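Local coordinates for cellobiose 2-epimerase (Ruminococcus albus, PDB 3VW5), which catalyses the reversible epimerization of cellobiose to 4-O-beta-D-glucosyl-D-mannose, acting on an unmodified sugar, at residues A[239-252]-A[267-281]. The protein carries 2 engineered substitutions. Sequence-based numbering, arbitrary orientation.
Sequences HSYGHDIEATWLMD and FAEMDLKISHNIQDI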
# COMPACT_ATOMS: atom_id res chain seq x y z
N HIS A 239 -11.65 -10.34 -9.37
CA HIS A 239 -12.06 -9.70 -8.14
C HIS A 239 -10.95 -9.88 -7.10
O HIS A 239 -10.73 -10.99 -6.59
CB HIS A 239 -13.40 -10.23 -7.66
CG HIS A 239 -14.02 -9.39 -6.59
ND1 HIS A 239 -15.32 -9.55 -6.17
CD2 HIS A 239 -13.51 -8.38 -5.84
CE1 HIS A 239 -15.59 -8.67 -5.22
NE2 HIS A 239 -14.50 -7.96 -5.00
N SER A 240 -10.24 -8.80 -6.81
CA SER A 240 -9.18 -8.85 -5.81
C SER A 240 -9.74 -8.42 -4.46
O SER A 240 -9.87 -7.24 -4.17
CB SER A 240 -7.98 -8.00 -6.23
OG SER A 240 -7.07 -7.78 -5.16
N TYR A 241 -10.10 -9.41 -3.65
CA TYR A 241 -10.64 -9.18 -2.32
C TYR A 241 -9.79 -8.22 -1.47
O TYR A 241 -10.31 -7.40 -0.71
CB TYR A 241 -10.80 -10.51 -1.59
CG TYR A 241 -11.59 -11.55 -2.34
CD1 TYR A 241 -12.76 -11.22 -3.01
CD2 TYR A 241 -11.18 -12.89 -2.36
CE1 TYR A 241 -13.50 -12.18 -3.69
CE2 TYR A 241 -11.90 -13.85 -3.03
CZ TYR A 241 -13.07 -13.50 -3.69
OH TYR A 241 -13.79 -14.47 -4.34
N GLY A 242 -8.47 -8.37 -1.58
CA GLY A 242 -7.53 -7.56 -0.83
C GLY A 242 -7.67 -6.08 -1.14
O GLY A 242 -7.82 -5.25 -0.23
N HIS A 243 -7.62 -5.73 -2.42
CA HIS A 243 -7.80 -4.34 -2.80
C HIS A 243 -9.17 -3.80 -2.42
O HIS A 243 -9.32 -2.63 -2.10
CB HIS A 243 -7.55 -4.14 -4.29
CG HIS A 243 -6.12 -4.29 -4.67
ND1 HIS A 243 -5.63 -5.40 -5.31
CD2 HIS A 243 -5.06 -3.46 -4.50
CE1 HIS A 243 -4.34 -5.25 -5.53
NE2 HIS A 243 -3.97 -4.09 -5.04
N ASP A 244 -10.19 -4.66 -2.43
CA ASP A 244 -11.52 -4.21 -2.09
C ASP A 244 -11.58 -3.72 -0.66
O ASP A 244 -11.97 -2.58 -0.40
CB ASP A 244 -12.54 -5.33 -2.30
CG ASP A 244 -13.12 -5.32 -3.70
OD1 ASP A 244 -14.33 -5.62 -3.83
OD2 ASP A 244 -12.38 -5.01 -4.66
N ILE A 245 -11.19 -4.58 0.27
CA ILE A 245 -11.23 -4.25 1.69
C ILE A 245 -10.27 -3.10 2.04
O ILE A 245 -10.55 -2.30 2.92
CB ILE A 245 -11.00 -5.51 2.59
CG1 ILE A 245 -11.48 -5.25 4.02
CG2 ILE A 245 -9.54 -5.94 2.55
CD1 ILE A 245 -12.86 -4.62 4.11
N GLU A 246 -9.14 -3.02 1.35
CA GLU A 246 -8.21 -1.91 1.53
C GLU A 246 -8.80 -0.58 1.05
O GLU A 246 -8.73 0.44 1.75
CB GLU A 246 -6.92 -2.19 0.76
CG GLU A 246 -5.83 -1.17 1.01
CD GLU A 246 -4.65 -1.37 0.10
OE1 GLU A 246 -4.76 -2.18 -0.86
OE2 GLU A 246 -3.60 -0.72 0.33
N ALA A 247 -9.40 -0.60 -0.13
CA ALA A 247 -10.00 0.60 -0.69
C ALA A 247 -11.07 1.18 0.24
O ALA A 247 -11.19 2.40 0.34
CB ALA A 247 -10.58 0.33 -2.07
N THR A 248 -11.82 0.32 0.92
CA THR A 248 -12.90 0.82 1.79
C THR A 248 -12.41 1.79 2.85
O THR A 248 -12.96 2.88 2.98
CB THR A 248 -13.70 -0.30 2.47
OG1 THR A 248 -12.85 -1.05 3.36
CG2 THR A 248 -14.34 -1.21 1.42
N TRP A 249 -11.39 1.40 3.62
CA TRP A 249 -10.91 2.30 4.67
C TRP A 249 -10.06 3.46 4.12
O TRP A 249 -10.07 4.55 4.67
CB TRP A 249 -10.20 1.55 5.80
CG TRP A 249 -8.80 1.08 5.53
CD1 TRP A 249 -8.43 -0.16 5.08
CD2 TRP A 249 -7.57 1.80 5.74
NE1 TRP A 249 -7.06 -0.24 4.98
CE2 TRP A 249 -6.51 0.95 5.38
CE3 TRP A 249 -7.28 3.09 6.19
CZ2 TRP A 249 -5.17 1.34 5.46
CZ3 TRP A 249 -5.94 3.48 6.27
CH2 TRP A 249 -4.90 2.60 5.90
N LEU A 250 -9.36 3.21 3.03
CA LEU A 250 -8.56 4.24 2.38
C LEU A 250 -9.43 5.36 1.84
O LEU A 250 -9.07 6.54 1.92
CB LEU A 250 -7.77 3.62 1.23
CG LEU A 250 -6.26 3.51 1.42
CD1 LEU A 250 -5.91 3.50 2.89
CD2 LEU A 250 -5.72 2.31 0.69
N MET A 251 -10.59 5.01 1.30
CA MET A 251 -11.48 6.02 0.76
C MET A 251 -12.19 6.84 1.85
O MET A 251 -12.38 8.05 1.68
CB MET A 251 -12.47 5.38 -0.21
CG MET A 251 -11.87 5.10 -1.56
SD MET A 251 -13.02 4.50 -2.81
CE MET A 251 -13.66 3.00 -2.08
N ASP A 252 -12.56 6.18 2.95
CA ASP A 252 -13.12 6.87 4.11
C ASP A 252 -12.08 7.82 4.65
O ASP A 252 -12.38 8.97 4.99
CB ASP A 252 -13.52 5.89 5.22
CG ASP A 252 -14.81 5.15 4.90
OD1 ASP A 252 -15.57 5.61 4.03
OD2 ASP A 252 -15.06 4.10 5.54
N PHE A 267 -19.53 8.08 0.61
CA PHE A 267 -18.52 7.04 0.58
C PHE A 267 -18.65 6.02 1.71
O PHE A 267 -18.42 4.82 1.50
CB PHE A 267 -17.13 7.65 0.48
CG PHE A 267 -16.72 7.94 -0.94
CD1 PHE A 267 -15.97 7.01 -1.66
CD2 PHE A 267 -17.14 9.10 -1.57
CE1 PHE A 267 -15.62 7.26 -2.97
CE2 PHE A 267 -16.79 9.35 -2.88
CZ PHE A 267 -16.03 8.43 -3.58
N ALA A 268 -19.04 6.47 2.89
CA ALA A 268 -19.24 5.56 4.02
C ALA A 268 -20.30 4.51 3.72
O ALA A 268 -20.22 3.37 4.21
CB ALA A 268 -19.57 6.33 5.28
N GLU A 269 -21.30 4.87 2.93
CA GLU A 269 -22.34 3.90 2.59
C GLU A 269 -21.87 2.93 1.52
O GLU A 269 -22.15 1.74 1.60
CB GLU A 269 -23.65 4.58 2.19
CG GLU A 269 -24.26 5.37 3.35
CD GLU A 269 -25.76 5.56 3.23
OE1 GLU A 269 -26.35 5.03 2.25
OE2 GLU A 269 -26.35 6.24 4.12
N MET A 270 -21.15 3.44 0.53
CA MET A 270 -20.58 2.59 -0.51
C MET A 270 -19.55 1.63 0.10
O MET A 270 -19.61 0.42 -0.12
CB MET A 270 -19.93 3.43 -1.61
CG MET A 270 -19.51 2.62 -2.83
SD MET A 270 -18.57 3.58 -4.03
CE MET A 270 -17.05 3.89 -3.13
N ASP A 271 -18.63 2.18 0.88
CA ASP A 271 -17.58 1.39 1.51
C ASP A 271 -18.12 0.26 2.41
O ASP A 271 -17.60 -0.88 2.38
CB ASP A 271 -16.63 2.31 2.27
CG ASP A 271 -15.86 3.21 1.34
OD1 ASP A 271 -15.65 2.80 0.18
OD2 ASP A 271 -15.46 4.32 1.77
N LEU A 272 -19.14 0.59 3.21
CA LEU A 272 -19.82 -0.42 4.01
C LEU A 272 -20.37 -1.54 3.12
O LEU A 272 -20.26 -2.73 3.45
CB LEU A 272 -20.95 0.20 4.83
CG LEU A 272 -20.59 0.60 6.27
CD1 LEU A 272 -21.76 1.26 6.96
CD2 LEU A 272 -20.13 -0.60 7.07
N LYS A 273 -20.96 -1.18 1.98
CA LYS A 273 -21.54 -2.19 1.12
C LYS A 273 -20.46 -3.14 0.64
O LYS A 273 -20.68 -4.34 0.56
CB LYS A 273 -22.27 -1.56 -0.08
CG LYS A 273 -23.68 -1.12 0.23
CD LYS A 273 -24.30 -0.44 -0.96
CE LYS A 273 -25.42 0.48 -0.52
NZ LYS A 273 -25.80 1.41 -1.63
N ILE A 274 -19.30 -2.58 0.32
CA ILE A 274 -18.16 -3.36 -0.11
C ILE A 274 -17.65 -4.20 1.06
O ILE A 274 -17.32 -5.37 0.90
CB ILE A 274 -17.04 -2.46 -0.67
CG1 ILE A 274 -17.59 -1.62 -1.84
CG2 ILE A 274 -15.80 -3.29 -1.07
CD1 ILE A 274 -16.65 -0.56 -2.33
N SER A 275 -17.59 -3.59 2.24
CA SER A 275 -17.21 -4.31 3.45
C SER A 275 -18.08 -5.52 3.72
O SER A 275 -17.58 -6.60 4.01
CB SER A 275 -17.26 -3.39 4.65
OG SER A 275 -16.07 -2.65 4.75
N HIS A 276 -19.40 -5.34 3.65
CA HIS A 276 -20.28 -6.46 3.95
C HIS A 276 -20.07 -7.55 2.93
O HIS A 276 -20.01 -8.72 3.29
CB HIS A 276 -21.77 -6.05 3.99
CG HIS A 276 -22.18 -5.45 5.31
ND1 HIS A 276 -22.34 -6.22 6.45
CD2 HIS A 276 -22.42 -4.16 5.67
CE1 HIS A 276 -22.69 -5.42 7.46
NE2 HIS A 276 -22.75 -4.17 7.01
N ASN A 277 -19.95 -7.15 1.67
CA ASN A 277 -19.72 -8.12 0.61
C ASN A 277 -18.48 -8.98 0.84
O ASN A 277 -18.55 -10.20 0.77
CB ASN A 277 -19.63 -7.45 -0.75
CG ASN A 277 -19.86 -8.43 -1.89
OD1 ASN A 277 -20.85 -9.16 -1.89
ND2 ASN A 277 -18.93 -8.47 -2.84
N ILE A 278 -17.35 -8.33 1.14
CA ILE A 278 -16.09 -9.03 1.37
C ILE A 278 -16.16 -10.00 2.55
O ILE A 278 -15.66 -11.13 2.48
CB ILE A 278 -14.92 -8.03 1.54
CG1 ILE A 278 -14.61 -7.40 0.20
CG2 ILE A 278 -13.67 -8.75 2.06
CD1 ILE A 278 -14.23 -8.43 -0.85
N GLN A 279 -16.79 -9.55 3.63
CA GLN A 279 -16.99 -10.38 4.81
C GLN A 279 -17.82 -11.63 4.51
O GLN A 279 -17.55 -12.71 5.06
CB GLN A 279 -17.65 -9.55 5.92
CG GLN A 279 -17.86 -10.30 7.21
CD GLN A 279 -18.52 -9.45 8.26
OE1 GLN A 279 -17.98 -9.27 9.35
NE2 GLN A 279 -19.69 -8.90 7.93
N ASP A 280 -18.81 -11.51 3.64
CA ASP A 280 -19.67 -12.65 3.30
C ASP A 280 -19.01 -13.62 2.32
O ASP A 280 -19.23 -14.84 2.38
CB ASP A 280 -21.02 -12.15 2.76
CG ASP A 280 -21.94 -13.30 2.30
OD1 ASP A 280 -22.68 -13.11 1.29
OD2 ASP A 280 -21.91 -14.40 2.93
N ILE A 281 -18.17 -13.07 1.45
CA ILE A 281 -17.75 -13.72 0.21
C ILE A 281 -16.31 -14.21 0.23
O ILE A 281 -15.95 -15.16 -0.45
CB ILE A 281 -17.95 -12.72 -0.96
CG1 ILE A 281 -19.38 -12.84 -1.46
CG2 ILE A 281 -16.92 -12.89 -2.07
CD1 ILE A 281 -19.97 -14.18 -1.13
O HOH W 1 -14.11 -16.15 -1.78
O HOH W 2 -16.89 -6.41 -2.63
O HOH W 3 -17.35 3.02 5.48
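Phe267 meets Met251 at the rim of its ring: the sulfur SD lies 5.0 Å from the Phe267 ring centroid and 79° off the ring normal, a Met-aromatic contact made at the edge. The Met251 chain, extended through chi2 and bent at chi3, carries its methyl CE onward to the CE methyl of Met270. At the next residue, Ala268, the backbone O shares a water with OD2 of Asp252, a carboxylate oxygen that Asn315 of helix 303-318 also binds. The other oxygen, OD1 of Asp252, approaches OD2 of Asp271.

At Asp271 the backbones come nearest, with its CA 4.7 Å from the CA of Thr248. The axes of 241-252 and 267-281 run 155° apart, close to antiparallel; with only a short link between helices 241-258 and 261-281, they form a helical hairpin within the (alpha/alpha)6 barrel fold of this epimerase. OG1 of Thr248 donates a hydrogen bond to the O of Ile245 (2.7 Å), while CG2, anti to the carbonyl carbon, packs 3.6 Å from CG2 of Ile274. A glycine in place of Thr248 would probably leave a gap beside Ile274 and Asp271 at this close approach and the O of Ile245 without its hydroxyl donor.

The CD1 methyl of Ile245 rests against OG of Ser275, 3.8 Å away. Next, Asn277 brings its amide, nearly coplanar with the ring, to the edge of His239; its ND2 and OD1 of Asp244 are joined through a water. OD1 also accepts the bond from NE2 of His239 (2.6 Å), arriving 63° out of the carboxylate plane. CD1 of Ile278 touches both CB of Asp244 and CD1 of Tyr241, 3.8 Å from each. Finally, Ile281 sets CG2 near CE1 of Tyr241, and its carbonyl O takes a bond from a water weakly linked to the Tyr241 hydroxyl.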